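Local coordinates for reticulocyte binding protein (PDB 3FAW) that probably hydrolyses pullulan and related alpha-glucans as the cell-wall-anchored, secreted pullulanase of group B Streptococcus, at residues Ala268-Ala273 / Gln612-Ile617. Residues are numbered along the deposited sequence; the frame is centred on the assembly and turned at random.
Sequences AVIYEA and QGTAFI
The F616 ring meets E272 at its edge, where the carboxylate carbon CD lies in the ring plane, 3.8 Å from CZ, with the carboxylate turned 67° from the ring. E272 CB comes closer still, 3.5 Å from F616 CZ, but reaches the ring obliquely, as does I270 CG2, 3.8 Å from F616 CD1. With CG anti to the backbone N (chi1 -176°), the F616 ring leans forward over the sheet face, and its CD1-CE1-CZ side comes up against I270 and E272, so that one phenyl group touches two residues of the neighbouring strand. F516, from another strand of the same sheet, packs edge-to-face with it. The extended chain of E272 sets its carboxylate off the CZ edge of the ring, where OE2 is hydrogen-bonded to H573 ND1. Further back on the same face, I270 CD1 meets the T614 methyl CG2. On the other face, which carries V269, A615, Y271 and I617, I617 CG2 meets the Y271 ring obliquely, 4.3 Å from Y271 CD1, while the tyrosine OH is hydrogen-bonded to S619 OG and E622 OE2.

Between these two layers strands 269-273 and 614-617 run parallel, their axes 23° apart. I270 is gripped through both its amide and its carbonyl: its N donates to A615 O at 2.9 Å, and its O accepts from I617 N at 2.8 Å. The ladder continues with E272 N to I617 O, whereas the bond from A615 N to A268 O is weak, at 3.4 Å. V269 and Y271 turn their own backbone bonds the other way, to the strand 312-315 and the residues around it. First strand thus joins last across 338 intervening residues, closing the eight-stranded parallel barrel of the alpha-amylase-type TIM-barrel domain.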
ATOM      1  N   ALA A 268     -13.387  11.685  -0.705  1.00 15.16           N
ATOM      2  CA  ALA A 268     -12.205  11.462   0.128  1.00 15.14           C
ATOM      3  C   ALA A 268     -11.057  12.412  -0.217  1.00 14.62           C
ATOM      4  O   ALA A 268     -10.755  12.643  -1.392  1.00 14.46           O
ATOM      5  CB  ALA A 268     -11.736  10.012   0.015  1.00 12.72           C
ATOM      6  N   VAL A 269     -10.436  12.966   0.822  1.00 13.91           N
ATOM      7  CA  VAL A 269      -9.178  13.699   0.692  1.00 13.45           C
ATOM      8  C   VAL A 269      -8.164  13.008   1.598  1.00 12.17           C
ATOM      9  O   VAL A 269      -8.176  13.194   2.813  1.00 10.01           O
ATOM     10  CB  VAL A 269      -9.340  15.181   1.073  1.00 14.12           C
ATOM     11  CG1 VAL A 269      -8.026  15.927   0.897  1.00 14.35           C
ATOM     12  CG2 VAL A 269     -10.443  15.819   0.236  1.00 13.36           C
ATOM     13  N   ILE A 270      -7.295  12.200   0.992  1.00 12.50           N
ATOM     14  CA  ILE A 270      -6.434  11.273   1.732  1.00 12.66           C
ATOM     15  C   ILE A 270      -5.070  11.899   2.021  1.00 13.27           C
ATOM     16  O   ILE A 270      -4.475  12.547   1.157  1.00 14.46           O
ATOM     17  CB  ILE A 270      -6.260   9.936   0.952  1.00 13.74           C
ATOM     18  CG1 ILE A 270      -7.620   9.253   0.765  1.00 14.89           C
ATOM     19  CG2 ILE A 270      -5.282   8.995   1.663  1.00 11.41           C
ATOM     20  CD1 ILE A 270      -7.581   8.007  -0.125  1.00 14.07           C
ATOM     21  N   TYR A 271      -4.590  11.689   3.244  1.00 12.79           N
ATOM     22  CA  TYR A 271      -3.314  12.225   3.714  1.00 12.56           C
ATOM     23  C   TYR A 271      -2.402  11.061   4.109  1.00 12.48           C
ATOM     24  O   TYR A 271      -2.711  10.330   5.052  1.00 10.94           O
ATOM     25  CB  TYR A 271      -3.567  13.148   4.911  1.00 12.99           C
ATOM     26  CG  TYR A 271      -2.353  13.893   5.425  1.00 13.08           C
ATOM     27  CD1 TYR A 271      -1.943  15.087   4.834  1.00 13.63           C
ATOM     28  CD2 TYR A 271      -1.630  13.416   6.519  1.00 10.63           C
ATOM     29  CE1 TYR A 271      -0.829  15.779   5.313  1.00 13.66           C
ATOM     30  CE2 TYR A 271      -0.519  14.093   6.999  1.00 11.97           C
ATOM     31  CZ  TYR A 271      -0.125  15.276   6.398  1.00 15.03           C
ATOM     32  OH  TYR A 271       0.976  15.946   6.878  1.00 13.40           O
ATOM     33  N   GLU A 272      -1.290  10.889   3.387  1.00 12.93           N
ATOM     34  CA  GLU A 272      -0.387   9.744   3.596  1.00 12.67           C
ATOM     35  C   GLU A 272       0.777  10.052   4.543  1.00 13.21           C
ATOM     36  O   GLU A 272       1.691  10.798   4.186  1.00 12.97           O
ATOM     37  CB  GLU A 272       0.164   9.238   2.258  1.00 12.27           C
ATOM     38  CG  GLU A 272       0.942   7.911   2.368  1.00 11.29           C
ATOM     39  CD  GLU A 272       1.895   7.665   1.209  1.00 10.20           C
ATOM     40  OE1 GLU A 272       2.449   8.639   0.661  1.00  9.44           O
ATOM     41  OE2 GLU A 272       2.104   6.487   0.849  1.00 10.67           O
ATOM     42  N   ALA A 273       0.752   9.437   5.727  1.00 12.63           N
ATOM     43  CA  ALA A 273       1.794   9.623   6.746  1.00 11.20           C
ATOM     44  C   ALA A 273       2.379   8.305   7.276  1.00 11.47           C
ATOM     45  O   ALA A 273       1.689   7.286   7.375  1.00 11.29           O
ATOM     46  CB  ALA A 273       1.241  10.447   7.910  1.00 12.02           C
ATOM     47  N   GLN A 612     -11.394  16.257 -10.632  1.00 12.40           N
ATOM     48  CA  GLN A 612     -12.378  15.228 -10.281  1.00 11.51           C
ATOM     49  C   GLN A 612     -11.683  13.975  -9.752  1.00 11.11           C
ATOM     50  O   GLN A 612     -10.479  13.792  -9.944  1.00 10.88           O
ATOM     51  CB  GLN A 612     -13.244  14.860 -11.491  1.00 11.24           C
ATOM     52  CG  GLN A 612     -13.998  16.031 -12.120  1.00 11.93           C
ATOM     53  CD  GLN A 612     -14.984  16.672 -11.170  1.00  9.03           C
ATOM     54  OE1 GLN A 612     -15.733  15.981 -10.483  1.00 11.18           O
ATOM     55  NE2 GLN A 612     -14.995  18.003 -11.132  1.00 10.87           N
ATOM     56  N   GLY A 613     -12.454  13.117  -9.085  1.00 11.89           N
ATOM     57  CA  GLY A 613     -11.946  11.856  -8.544  1.00 11.07           C
ATOM     58  C   GLY A 613     -11.575  11.960  -7.081  1.00 11.26           C
ATOM     59  O   GLY A 613     -12.061  12.836  -6.378  1.00 11.74           O
ATOM     60  N   THR A 614     -10.714  11.052  -6.625  1.00 13.03           N
ATOM     61  CA  THR A 614     -10.250  11.036  -5.232  1.00 12.65           C
ATOM     62  C   THR A 614      -8.923  11.793  -5.108  1.00 13.60           C
ATOM     63  O   THR A 614      -7.958  11.484  -5.812  1.00 13.10           O
ATOM     64  CB  THR A 614     -10.078   9.590  -4.717  1.00 12.96           C
ATOM     65  OG1 THR A 614     -11.354   8.936  -4.689  1.00 10.56           O
ATOM     66  CG2 THR A 614      -9.477   9.568  -3.307  1.00 11.92           C
ATOM     67  N   ALA A 615      -8.885  12.780  -4.212  1.00 13.38           N
ATOM     68  CA  ALA A 615      -7.699  13.612  -4.017  1.00 13.56           C
ATOM     69  C   ALA A 615      -6.758  12.976  -2.997  1.00 14.00           C
ATOM     70  O   ALA A 615      -7.191  12.546  -1.930  1.00 14.47           O
ATOM     71  CB  ALA A 615      -8.098  15.016  -3.573  1.00 13.27           C
ATOM     72  N   PHE A 616      -5.474  12.927  -3.341  1.00 13.50           N
ATOM     73  CA  PHE A 616      -4.440  12.315  -2.502  1.00 12.91           C
ATOM     74  C   PHE A 616      -3.318  13.323  -2.238  1.00 13.39           C
ATOM     75  O   PHE A 616      -2.807  13.937  -3.171  1.00 11.51           O
ATOM     76  CB  PHE A 616      -3.877  11.083  -3.217  1.00 13.75           C
ATOM     77  CG  PHE A 616      -2.861  10.309  -2.419  1.00 14.91           C
ATOM     78  CD1 PHE A 616      -3.259   9.279  -1.577  1.00 15.00           C
ATOM     79  CD2 PHE A 616      -1.503  10.583  -2.541  1.00 13.07           C
ATOM     80  CE1 PHE A 616      -2.328   8.550  -0.859  1.00 14.27           C
ATOM     81  CE2 PHE A 616      -0.567   9.864  -1.819  1.00 14.14           C
ATOM     82  CZ  PHE A 616      -0.980   8.841  -0.982  1.00 15.28           C
ATOM     83  N   ILE A 617      -2.945  13.477  -0.967  1.00 12.92           N
ATOM     84  CA  ILE A 617      -1.878  14.386  -0.558  1.00 12.81           C
ATOM     85  C   ILE A 617      -0.828  13.629   0.256  1.00 12.35           C
ATOM     86  O   ILE A 617      -1.162  12.922   1.205  1.00 13.10           O
ATOM     87  CB  ILE A 617      -2.436  15.558   0.296  1.00 12.94           C
ATOM     88  CG1 ILE A 617      -3.438  16.397  -0.512  1.00 14.24           C
ATOM     89  CG2 ILE A 617      -1.307  16.441   0.820  1.00 14.76           C
ATOM     90  CD1 ILE A 617      -2.835  17.139  -1.698  1.00 13.04           C
TER